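Long-range contacts in uncharacterized protein TP-0789 domain-containing protein (Desulfovibrio piger ATCC 29098, PDB 4Z48), which is of unknown function but belongs to the LolA-like family of outer-membrane lipoprotein-sorting proteins and so may bind lipid or another apolar ligand: residues A[45-50]-A[65-70]; A[208-213]-A[223-228]. All coordinates share one frame; numbering follows the deposited sequence. Where two conformers were deposited one is given.

Contact 1: residues A[45-50]-A[65-70]; sequences RSFKTY and IVFDRP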
loop_
_atom_site.group_PDB
_atom_site.type_symbol
_atom_site.label_atom_id
_atom_site.label_comp_id
_atom_site.label_asym_id
_atom_site.label_seq_id
_atom_site.Cartn_x
_atom_site.Cartn_y
_atom_site.Cartn_z
ATOM N N ARG A 45 6.433 -15.285 -3.677
ATOM C CA ARG A 45 7.475 -14.277 -3.748
ATOM C C ARG A 45 7.967 -13.971 -2.357
ATOM O O ARG A 45 7.158 -13.943 -1.435
ATOM C CB ARG A 45 6.971 -12.977 -4.389
ATOM C CG ARG A 45 6.849 -13.000 -5.905
ATOM C CD ARG A 45 5.475 -13.457 -6.365
ATOM N NE ARG A 45 5.346 -13.319 -7.811
ATOM C CZ ARG A 45 5.726 -14.231 -8.691
ATOM N NH1 ARG A 45 6.250 -15.383 -8.280
ATOM N NH2 ARG A 45 5.575 -14.008 -9.990
ATOM N N SER A 46 9.272 -13.756 -2.209
ATOM C CA SER A 46 9.911 -13.317 -0.962
ATOM C C SER A 46 10.553 -12.001 -1.279
ATOM O O SER A 46 11.216 -11.908 -2.319
ATOM C CB SER A 46 10.963 -14.319 -0.474
ATOM O OG SER A 46 10.390 -15.464 0.131
ATOM N N PHE A 47 10.398 -10.996 -0.424
ATOM C CA PHE A 47 11.020 -9.697 -0.678
ATOM C C PHE A 47 11.378 -8.930 0.601
ATOM O O PHE A 47 10.896 -9.237 1.674
ATOM C CB PHE A 47 10.148 -8.809 -1.586
ATOM C CG PHE A 47 8.734 -8.521 -1.132
ATOM C CD1 PHE A 47 7.696 -9.406 -1.424
ATOM C CD2 PHE A 47 8.431 -7.351 -0.447
ATOM C CE1 PHE A 47 6.386 -9.136 -1.016
ATOM C CE2 PHE A 47 7.113 -7.056 -0.079
ATOM C CZ PHE A 47 6.092 -7.936 -0.395
ATOM N N LYS A 48 12.283 -7.966 0.469
ATOM C CA LYS A 48 12.639 -7.030 1.532
ATOM C C LYS A 48 12.203 -5.643 1.070
ATOM O O LYS A 48 12.301 -5.328 -0.123
ATOM C CB LYS A 48 14.141 -7.058 1.873
ATOM C CG LYS A 48 14.622 -8.337 2.556
ATOM C CD LYS A 48 16.139 -8.415 2.572
ATOM C CE LYS A 48 16.606 -9.609 3.378
ATOM N NZ LYS A 48 16.429 -10.894 2.651
ATOM N N THR A 49 11.668 -4.831 1.992
ATOM C CA THR A 49 11.248 -3.472 1.700
ATOM C C THR A 49 12.066 -2.493 2.538
ATOM O O THR A 49 12.107 -2.613 3.752
ATOM C CB THR A 49 9.706 -3.266 1.910
ATOM O OG1 THR A 49 8.976 -4.199 1.103
ATOM C CG2 THR A 49 9.249 -1.858 1.524
ATOM N N TYR A 50 12.631 -1.479 1.893
ATOM C CA TYR A 50 13.349 -0.377 2.564
ATOM C C TYR A 50 12.550 0.903 2.332
ATOM O O TYR A 50 12.098 1.115 1.213
ATOM C CB TYR A 50 14.776 -0.230 1.989
ATOM C CG TYR A 50 15.605 -1.489 2.052
ATOM C CD1 TYR A 50 15.528 -2.452 1.044
ATOM C CD2 TYR A 50 16.489 -1.713 3.103
ATOM C CE1 TYR A 50 16.270 -3.627 1.111
ATOM C CE2 TYR A 50 17.285 -2.858 3.146
ATOM C CZ TYR A 50 17.174 -3.812 2.147
ATOM O OH TYR A 50 17.944 -4.954 2.197
ATOM N N ILE A 65 11.916 -2.030 -3.047
ATOM C CA ILE A 65 11.432 -3.399 -2.851
ATOM C C ILE A 65 12.382 -4.316 -3.596
ATOM O O ILE A 65 12.534 -4.156 -4.799
ATOM C CB ILE A 65 9.948 -3.588 -3.275
ATOM C CG1 ILE A 65 9.026 -2.619 -2.479
ATOM C CG2 ILE A 65 9.517 -5.063 -3.082
ATOM C CD1 ILE A 65 7.675 -2.521 -3.046
ATOM N N VAL A 66 13.055 -5.237 -2.876
ATOM C CA VAL A 66 14.030 -6.152 -3.475
ATOM C C VAL A 66 13.545 -7.602 -3.319
ATOM O O VAL A 66 13.438 -8.086 -2.185
ATOM C CB VAL A 66 15.447 -5.991 -2.862
ATOM C CG1 VAL A 66 16.449 -6.870 -3.613
ATOM C CG2 VAL A 66 15.915 -4.540 -2.881
ATOM N N PHE A 67 13.265 -8.288 -4.444
ATOM C CA PHE A 67 12.845 -9.705 -4.434
ATOM C C PHE A 67 14.063 -10.619 -4.371
ATOM O O PHE A 67 15.055 -10.424 -5.104
ATOM C CB PHE A 67 11.996 -10.039 -5.696
ATOM C CG PHE A 67 10.632 -9.406 -5.595
ATOM C CD1 PHE A 67 10.429 -8.085 -5.995
ATOM C CD2 PHE A 67 9.572 -10.094 -5.033
ATOM C CE1 PHE A 67 9.190 -7.462 -5.817
ATOM C CE2 PHE A 67 8.316 -9.485 -4.897
ATOM C CZ PHE A 67 8.146 -8.163 -5.262
ATOM N N ASP A 68 13.963 -11.678 -3.592
ATOM C CA ASP A 68 15.118 -12.575 -3.531
ATOM C C ASP A 68 14.775 -13.996 -3.966
ATOM O O ASP A 68 15.677 -14.722 -4.343
ATOM C CB ASP A 68 15.714 -12.583 -2.112
ATOM C CG ASP A 68 14.669 -12.754 -1.022
ATOM O OD1 ASP A 68 13.913 -13.732 -1.085
ATOM O OD2 ASP A 68 14.652 -11.936 -0.077
ATOM N N ARG A 69 13.493 -14.418 -3.819
ATOM C CA ARG A 69 13.046 -15.781 -4.126
ATOM C C ARG A 69 11.628 -15.779 -4.709
ATOM O O ARG A 69 10.850 -14.875 -4.384
ATOM C CB ARG A 69 13.081 -16.689 -2.854
ATOM C CG ARG A 69 14.431 -16.856 -2.140
ATOM C CD ARG A 69 15.381 -17.836 -2.812
ATOM N NE ARG A 69 14.861 -19.198 -2.748
ATOM C CZ ARG A 69 15.098 -20.143 -3.650
ATOM N NH1 ARG A 69 15.888 -19.895 -4.691
ATOM N NH2 ARG A 69 14.564 -21.344 -3.511
ATOM N N PRO A 70 11.249 -16.795 -5.524
ATOM C CA PRO A 70 12.099 -17.880 -6.058
ATOM C C PRO A 70 13.102 -17.336 -7.079
ATOM O O PRO A 70 13.128 -16.126 -7.371
ATOM C CB PRO A 70 11.093 -18.856 -6.698
ATOM C CG PRO A 70 9.928 -17.984 -7.104
ATOM C CD PRO A 70 9.891 -16.828 -6.100
#
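I65 lies beside T49 and F47 on one face of the strand pair, and its CG2 branch meets F47 CD2 at 3.7 Å, a branched aliphatic packed against an aromatic in a buried setting. V66, on the other face, brings CG2 to the edge of the Y50 ring at CE1, while its backbone N and O pair with K48 in two bonds, V66 N to K48 O being 2.9 Å and nearly straight at 171°. F67 offers a ring face to F47 CB, a CH-pi contact 3.9 Å from the ring centroid, and R45 CB comes up at the ring edge. The F47 and F67 ring planes are inclined by 46°. These strands, 41-54 and 60-69, form an antiparallel hairpin whose register slips by one residue here in a beta bulge: F47 faces F67, but S46 pairs with R69. D68 occupies the extra place. Its N bonds to S46 O, and chi1 of 48° folds the carboxylate back toward the neighbouring strand, where OD2 forms a weak salt bridge of 3.4 Å with K48 NZ. R69 O accepts S46 N at 2.9 Å, and P70, after a cis peptide bond, places CD 4.2 Å from R45 CA.

Contact 2: residues A[208-213]-A[223-228]; sequences TQMRVE and IDWSNL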
loop_
_atom_site.group_PDB
_atom_site.type_symbol
_atom_site.label_atom_id
_atom_site.label_comp_id
_atom_site.label_asym_id
_atom_site.label_seq_id
_atom_site.Cartn_x
_atom_site.Cartn_y
_atom_site.Cartn_z
ATOM N N THR A 208 0.724 -6.271 9.634
ATOM C CA THR A 208 1.812 -7.199 9.329
ATOM C C THR A 208 1.307 -8.434 8.630
ATOM O O THR A 208 2.074 -9.357 8.388
ATOM C CB THR A 208 2.614 -7.592 10.607
ATOM O OG1 THR A 208 1.786 -8.313 11.510
ATOM C CG2 THR A 208 3.277 -6.416 11.290
ATOM N N GLN A 209 0.023 -8.451 8.265
ATOM C CA GLN A 209 -0.514 -9.546 7.481
ATOM C C GLN A 209 -1.719 -9.013 6.714
ATOM O O GLN A 209 -2.494 -8.217 7.240
ATOM C CB GLN A 209 -0.849 -10.764 8.339
ATOM C CG GLN A 209 -1.256 -11.983 7.504
ATOM C CD GLN A 209 -1.831 -13.063 8.382
ATOM O OE1 GLN A 209 -2.987 -12.985 8.827
ATOM N NE2 GLN A 209 -1.066 -14.121 8.608
HETATM N N MSE A 210 -1.826 -9.413 5.456
HETATM C CA MSE A 210 -2.903 -8.976 4.584
HETATM C C MSE A 210 -3.395 -10.073 3.670
HETATM O O MSE A 210 -2.599 -10.862 3.158
HETATM C CB MSE A 210 -2.389 -7.849 3.704
HETATM C CG MSE A 210 -2.465 -6.472 4.292
HETATM SE SE MSE A 210 -2.186 -5.357 2.739
HETATM C CE MSE A 210 -4.023 -5.190 2.212
ATOM N N ARG A 211 -4.700 -10.095 3.418
ATOM C CA ARG A 211 -5.288 -10.953 2.388
ATOM C C ARG A 211 -5.950 -9.992 1.372
ATOM O O ARG A 211 -6.695 -9.088 1.768
ATOM C CB ARG A 211 -6.251 -12.003 2.991
ATOM C CG ARG A 211 -6.903 -12.883 1.931
ATOM C CD ARG A 211 -7.922 -13.757 2.596
ATOM N NE ARG A 211 -8.699 -14.505 1.624
ATOM C CZ ARG A 211 -8.564 -15.803 1.374
ATOM N NH1 ARG A 211 -7.664 -16.526 2.034
ATOM N NH2 ARG A 211 -9.328 -16.390 0.465
ATOM N N VAL A 212 -5.595 -10.108 0.071
ATOM C CA VAL A 212 -6.167 -9.251 -0.961
ATOM C C VAL A 212 -6.839 -10.160 -1.978
ATOM O O VAL A 212 -6.178 -11.024 -2.550
ATOM C CB VAL A 212 -5.096 -8.334 -1.618
ATOM C CG1 VAL A 212 -5.724 -7.422 -2.668
ATOM C CG2 VAL A 212 -4.338 -7.520 -0.558
ATOM N N GLU A 213 -8.141 -9.986 -2.182
ATOM C CA GLU A 213 -8.954 -10.806 -3.056
ATOM C C GLU A 213 -9.462 -10.015 -4.251
ATOM O O GLU A 213 -9.865 -8.864 -4.123
ATOM C CB GLU A 213 -10.173 -11.373 -2.287
ATOM C CG GLU A 213 -9.887 -12.266 -1.086
ATOM C CD GLU A 213 -11.114 -12.641 -0.260
ATOM O OE1 GLU A 213 -12.238 -12.211 -0.611
ATOM O OE2 GLU A 213 -10.961 -13.409 0.716
ATOM N N ILE A 223 -0.154 -11.881 2.211
ATOM C CA ILE A 223 1.201 -11.387 2.465
ATOM C C ILE A 223 1.471 -11.390 3.967
ATOM O O ILE A 223 0.701 -10.794 4.738
ATOM C CB ILE A 223 1.441 -9.951 1.882
ATOM C CG1 ILE A 223 0.940 -9.808 0.418
ATOM C CG2 ILE A 223 2.946 -9.602 1.993
ATOM C CD1 ILE A 223 0.793 -8.341 0.012
ATOM N N ASP A 224 2.618 -11.977 4.346
ATOM C CA ASP A 224 3.082 -12.060 5.719
ATOM C C ASP A 224 4.340 -11.284 5.873
ATOM O O ASP A 224 5.346 -11.630 5.244
ATOM C CB ASP A 224 3.321 -13.506 6.145
ATOM C CG ASP A 224 2.093 -14.331 6.399
ATOM O OD1 ASP A 224 1.496 -14.164 7.470
ATOM O OD2 ASP A 224 1.864 -15.308 5.628
ATOM N N TRP A 225 4.308 -10.247 6.724
ATOM C CA TRP A 225 5.491 -9.462 7.027
ATOM C C TRP A 225 6.101 -9.917 8.343
ATOM O O TRP A 225 5.386 -10.204 9.335
ATOM C CB TRP A 225 5.215 -7.960 7.110
ATOM C CG TRP A 225 4.975 -7.268 5.799
ATOM C CD1 TRP A 225 5.904 -6.671 4.996
ATOM C CD2 TRP A 225 3.721 -7.141 5.130
ATOM N NE1 TRP A 225 5.293 -6.117 3.894
ATOM C CE2 TRP A 225 3.955 -6.421 3.931
ATOM C CE3 TRP A 225 2.412 -7.561 5.424
ATOM C CZ2 TRP A 225 2.926 -6.109 3.031
ATOM C CZ3 TRP A 225 1.382 -7.215 4.541
ATOM C CH2 TRP A 225 1.642 -6.491 3.372
ATOM N N SER A 226 7.432 -9.890 8.389
ATOM C CA SER A 226 8.162 -10.217 9.604
ATOM C C SER A 226 9.497 -9.486 9.620
ATOM O O SER A 226 9.853 -8.835 8.637
ATOM C CB SER A 226 8.307 -11.727 9.790
ATOM O OG SER A 226 8.986 -12.381 8.739
ATOM N N ASN A 227 10.151 -9.470 10.808
ATOM C CA ASN A 227 11.417 -8.788 11.088
ATOM C C ASN A 227 11.315 -7.283 10.747
ATOM O O ASN A 227 12.290 -6.671 10.273
ATOM C CB ASN A 227 12.576 -9.462 10.375
ATOM C CG ASN A 227 12.756 -10.890 10.850
ATOM O OD1 ASN A 227 12.928 -11.150 12.030
ATOM N ND2 ASN A 227 12.628 -11.838 9.962
ATOM N N LEU A 228 10.119 -6.689 11.014
ATOM C CA LEU A 228 9.928 -5.271 10.719
ATOM C C LEU A 228 10.563 -4.425 11.820
ATOM O O LEU A 228 10.464 -4.723 13.015
ATOM C CB LEU A 228 8.448 -4.878 10.500
ATOM C CG LEU A 228 8.184 -3.508 9.806
ATOM C CD1 LEU A 228 6.878 -3.515 9.076
ATOM C CD2 LEU A 228 8.172 -2.351 10.793
#
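Q209 and D224 face each other directly, their side chains running side by side from a non-hydrogen-bonded pair. The Q209 NE2 amide donates to D224 OD1 at 2.8 Å along an almost straight line (176°), with the oxygen lying in the plane of the amide. That oxygen is met on its syn side, 27° out of the carboxylate plane. Glutamine suits the place because its amide can donate at one end and accept at the other: with CG anti to the backbone N (chi1 -173°) and an extended chain, NE2 reaches across while OE1 is held by S196 OG on strand 189-201.

On the other face, W225 turns the edge of its indole to the neighbouring strand. Its CZ3 lies 3.9 Å from M210 CB, and the selenium of this selenomethionine sits beside the six-membered ring, 5.3 Å from its centroid, in a Met-aromatic contact at the edge. I223 CG2 covers part of one indole face.

Strands 204-214 and 219-230 make an antiparallel beta hairpin. M210 and I223 exchange two backbone bonds as a hydrogen-bonded pair, M210 N to I223 O at 3.0 Å and I223 N to M210 O at 2.8 Å, and W225 N donates to T208 O at 2.9 Å.

Further out, T208 OG1 is bonded to both E199 and R197, which suits a buried hydroxyl. W225 packs against S30 and A32 of strand 27-38, and I223 against M34 of the same strand.

In the fold
From the N terminus, helix 8-20 precedes strand 27-38, and the chain then enters contact 1, where residues 45-50 and 65-70 close the hairpin of strands 41-54 and 60-69. The chain passes through the strands and loops up to residue 201 before contact 2 closes the hairpin of strands 204-214 and 219-230. The two loops therefore follow in series, neither nested nor crossed. In space they come together through strand 27-38, which lies between strands 41-54 and 219-230 and hydrogen-bonds to both, tying an early hairpin to the last one. The centres of the two contacts lie about 13 Å apart, and F47 CZ packs 4.3 Å from I223 CG2 across that shared strand.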